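Local coordinates for terminase, large subunit (Bacillus phage spp1, PDB 2WBN), which powers packaging of viral DNA into empty capsids by ATP hydrolysis and, through its C-terminal nuclease domain, cuts the genome to begin and end each round, at residues Arg145-Asp148 with Glu149-Ala152. Numbering follows the deposited sequence.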
ATOM      1  N   ARG A 145       4.445 -12.132  -2.416  1.00 48.41           N
ATOM      2  CA  ARG A 145       5.728 -12.703  -2.801  1.00 48.48           C
ATOM      3  C   ARG A 145       6.532 -11.707  -3.617  1.00 47.52           C
ATOM      4  O   ARG A 145       7.735 -11.569  -3.415  1.00 47.75           O
ATOM      5  CB  ARG A 145       5.548 -14.008  -3.600  1.00 48.92           C
ATOM      6  CG  ARG A 145       6.883 -14.688  -3.946  1.00 50.75           C
ATOM      7  CD  ARG A 145       6.733 -15.989  -4.753  1.00 53.64           C
ATOM      8  NE  ARG A 145       8.010 -16.380  -5.366  1.00 55.86           N
ATOM      9  CZ  ARG A 145       8.255 -17.545  -5.971  1.00 57.33           C
ATOM     10  NH1 ARG A 145       7.319 -18.488  -6.051  1.00 57.58           N
ATOM     11  NH2 ARG A 145       9.457 -17.775  -6.491  1.00 58.41           N
ATOM     12  N   TRP A 146       5.878 -11.000  -4.530  1.00 46.80           N
ATOM     13  CA  TRP A 146       6.578 -10.000  -5.329  1.00 46.67           C
ATOM     14  C   TRP A 146       7.204  -8.938  -4.435  1.00 46.48           C
ATOM     15  O   TRP A 146       8.390  -8.583  -4.582  1.00 44.18           O
ATOM     16  CB  TRP A 146       5.641  -9.358  -6.342  1.00 47.15           C
ATOM     17  CG  TRP A 146       6.346  -8.443  -7.301  1.00 47.29           C
ATOM     18  CD1 TRP A 146       6.938  -8.785  -8.486  1.00 46.94           C
ATOM     19  CD2 TRP A 146       6.523  -7.038  -7.153  1.00 45.81           C
ATOM     20  NE1 TRP A 146       7.464  -7.669  -9.086  1.00 46.45           N
ATOM     21  CE2 TRP A 146       7.216  -6.581  -8.291  1.00 46.69           C
ATOM     22  CE3 TRP A 146       6.150  -6.112  -6.168  1.00 45.62           C
ATOM     23  CZ2 TRP A 146       7.561  -5.239  -8.468  1.00 47.31           C
ATOM     24  CZ3 TRP A 146       6.487  -4.779  -6.348  1.00 46.81           C
ATOM     25  CH2 TRP A 146       7.178  -4.354  -7.491  1.00 46.68           C
ATOM     26  N   LEU A 147       6.423  -8.443  -3.481  1.00 46.45           N
ATOM     27  CA  LEU A 147       6.952  -7.474  -2.525  1.00 47.00           C
ATOM     28  C   LEU A 147       8.140  -8.038  -1.713  1.00 47.24           C
ATOM     29  O   LEU A 147       9.148  -7.345  -1.497  1.00 47.78           O
ATOM     30  CB  LEU A 147       5.833  -6.987  -1.600  1.00 47.02           C
ATOM     31  CG  LEU A 147       4.755  -6.085  -2.212  1.00 47.09           C
ATOM     32  CD1 LEU A 147       3.630  -5.898  -1.193  1.00 44.17           C
ATOM     33  CD2 LEU A 147       5.335  -4.726  -2.657  1.00 44.57           C
ATOM     34  N   ASP A 148       8.029  -9.290  -1.276  1.00 47.50           N
ATOM     35  CA  ASP A 148       9.080  -9.937  -0.494  1.00 47.62           C
ATOM     36  C   ASP A 148      10.366 -10.174  -1.293  1.00 48.04           C
ATOM     37  O   ASP A 148      11.453 -10.259  -0.717  1.00 47.62           O
ATOM     38  CB  ASP A 148       8.588 -11.267   0.060  1.00 48.31           C
ATOM     39  CG  ASP A 148       9.643 -11.993   0.874  1.00 48.99           C
ATOM     40  OD1 ASP A 148       9.890 -11.615   2.037  1.00 53.88           O
ATOM     41  OD2 ASP A 148      10.210 -12.965   0.359  1.00 49.56           O
ATOM     42  N   GLU A 149      10.242 -10.270  -2.613  1.00 48.12           N
ATOM     43  CA  GLU A 149      11.401 -10.506  -3.458  1.00 48.69           C
ATOM     44  C   GLU A 149      12.133  -9.235  -3.892  1.00 47.85           C
ATOM     45  O   GLU A 149      13.143  -9.313  -4.581  1.00 47.48           O
ATOM     46  CB  GLU A 149      11.013 -11.375  -4.653  1.00 49.36           C
ATOM     47  CG  GLU A 149      11.259 -12.851  -4.364  1.00 51.36           C
ATOM     48  CD  GLU A 149      10.465 -13.772  -5.253  1.00 55.16           C
ATOM     49  OE1 GLU A 149       9.795 -13.286  -6.193  1.00 55.88           O
ATOM     50  OE2 GLU A 149      10.501 -14.994  -4.990  1.00 57.77           O
ATOM     51  N   LEU A 150      11.651  -8.073  -3.466  1.00 46.87           N
ATOM     52  CA  LEU A 150      12.349  -6.827  -3.773  1.00 46.17           C
ATOM     53  C   LEU A 150      13.690  -6.781  -3.043  1.00 46.20           C
ATOM     54  O   LEU A 150      13.888  -7.456  -2.040  1.00 45.97           O
ATOM     55  CB  LEU A 150      11.485  -5.614  -3.404  1.00 45.85           C
ATOM     56  CG  LEU A 150      10.229  -5.409  -4.250  1.00 44.42           C
ATOM     57  CD1 LEU A 150       9.177  -4.534  -3.522  1.00 44.91           C
ATOM     58  CD2 LEU A 150      10.549  -4.832  -5.636  1.00 44.02           C
ATOM     59  N   ASP A 151      14.619  -5.993  -3.567  1.00 46.23           N
ATOM     60  CA  ASP A 151      15.939  -5.842  -2.928  1.00 45.97           C
ATOM     61  C   ASP A 151      15.813  -5.085  -1.620  1.00 45.36           C
ATOM     62  O   ASP A 151      16.452  -5.447  -0.639  1.00 45.90           O
ATOM     63  CB  ASP A 151      16.925  -5.148  -3.860  1.00 45.62           C
ATOM     64  CG  ASP A 151      17.493  -6.085  -4.904  1.00 47.94           C
ATOM     65  OD1 ASP A 151      17.142  -7.292  -4.905  1.00 50.46           O
ATOM     66  OD2 ASP A 151      18.286  -5.616  -5.741  1.00 49.05           O
ATOM     67  N   ALA A 152      14.972  -4.051  -1.600  1.00 44.67           N
ATOM     68  CA  ALA A 152      14.719  -3.307  -0.377  1.00 44.06           C
ATOM     69  C   ALA A 152      13.333  -2.667  -0.379  1.00 43.72           C
ATOM     70  O   ALA A 152      12.898  -2.125  -1.404  1.00 43.95           O
ATOM     71  CB  ALA A 152      15.802  -2.232  -0.196  1.00 44.07           C
TER
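Leu150 reaches back onto Trp146 and Leu147 where helix 140-148 ends and the chain turns toward strand 152-155 of the RNase H-like nuclease domain. Its CB lies 3.5 Å from the Leu147 carbonyl oxygen, the same oxygen that accepts the Leu150 backbone N-H. With CG anti to its own carbonyl carbon (chi1 -68°), the side chain turns back toward the helix end, and CG lies close to the carbonyl oxygens of Leu147 and Trp146. From there the two methyls part. Leu150 CD1 lies between Leu147, whose CD2 it approaches to 3.9 Å, and the CZ3 rim of the Trp146 ring. Leu150 CD2 lies over one face of the Trp146 indole, 4.2 Å from the centroid of the six-membered ring and displaced toward its rim, a CH-pi contact. A branched leucine suits this position because one methyl can cover the ring face while the other fills the angle between ring and Leu147. Ile78 of strand 77-86 touches both leucines, so the helix end is joined to the central sheet, and the Leu147 side chain lies about 8 Å from that of Asp193, a manganese ligand.

The last turn is finished by backbone bonds: Glu149 N reaches Arg145 O, and Leu150 N approaches Leu147 O from well above the carbonyl plane. Asn32 ND2 donates to the carbonyl oxygens of Leu147 and Leu150, tying the turn to the chain near strand 33-35. On the exposed side Arg145 and Glu149, four residues apart, suit solvent with long charged chains that form a salt bridge. The arginine is extended from CG to NE, and its guanidinium stands 76° from the carboxylate plane. Arg145 NE meets Glu149 OE2 on its syn side at 2.9 Å, tilted 33° out of the carboxylate plane, while Arg145 NH2 adds a weak bond to that same oxygen at 3.3 Å.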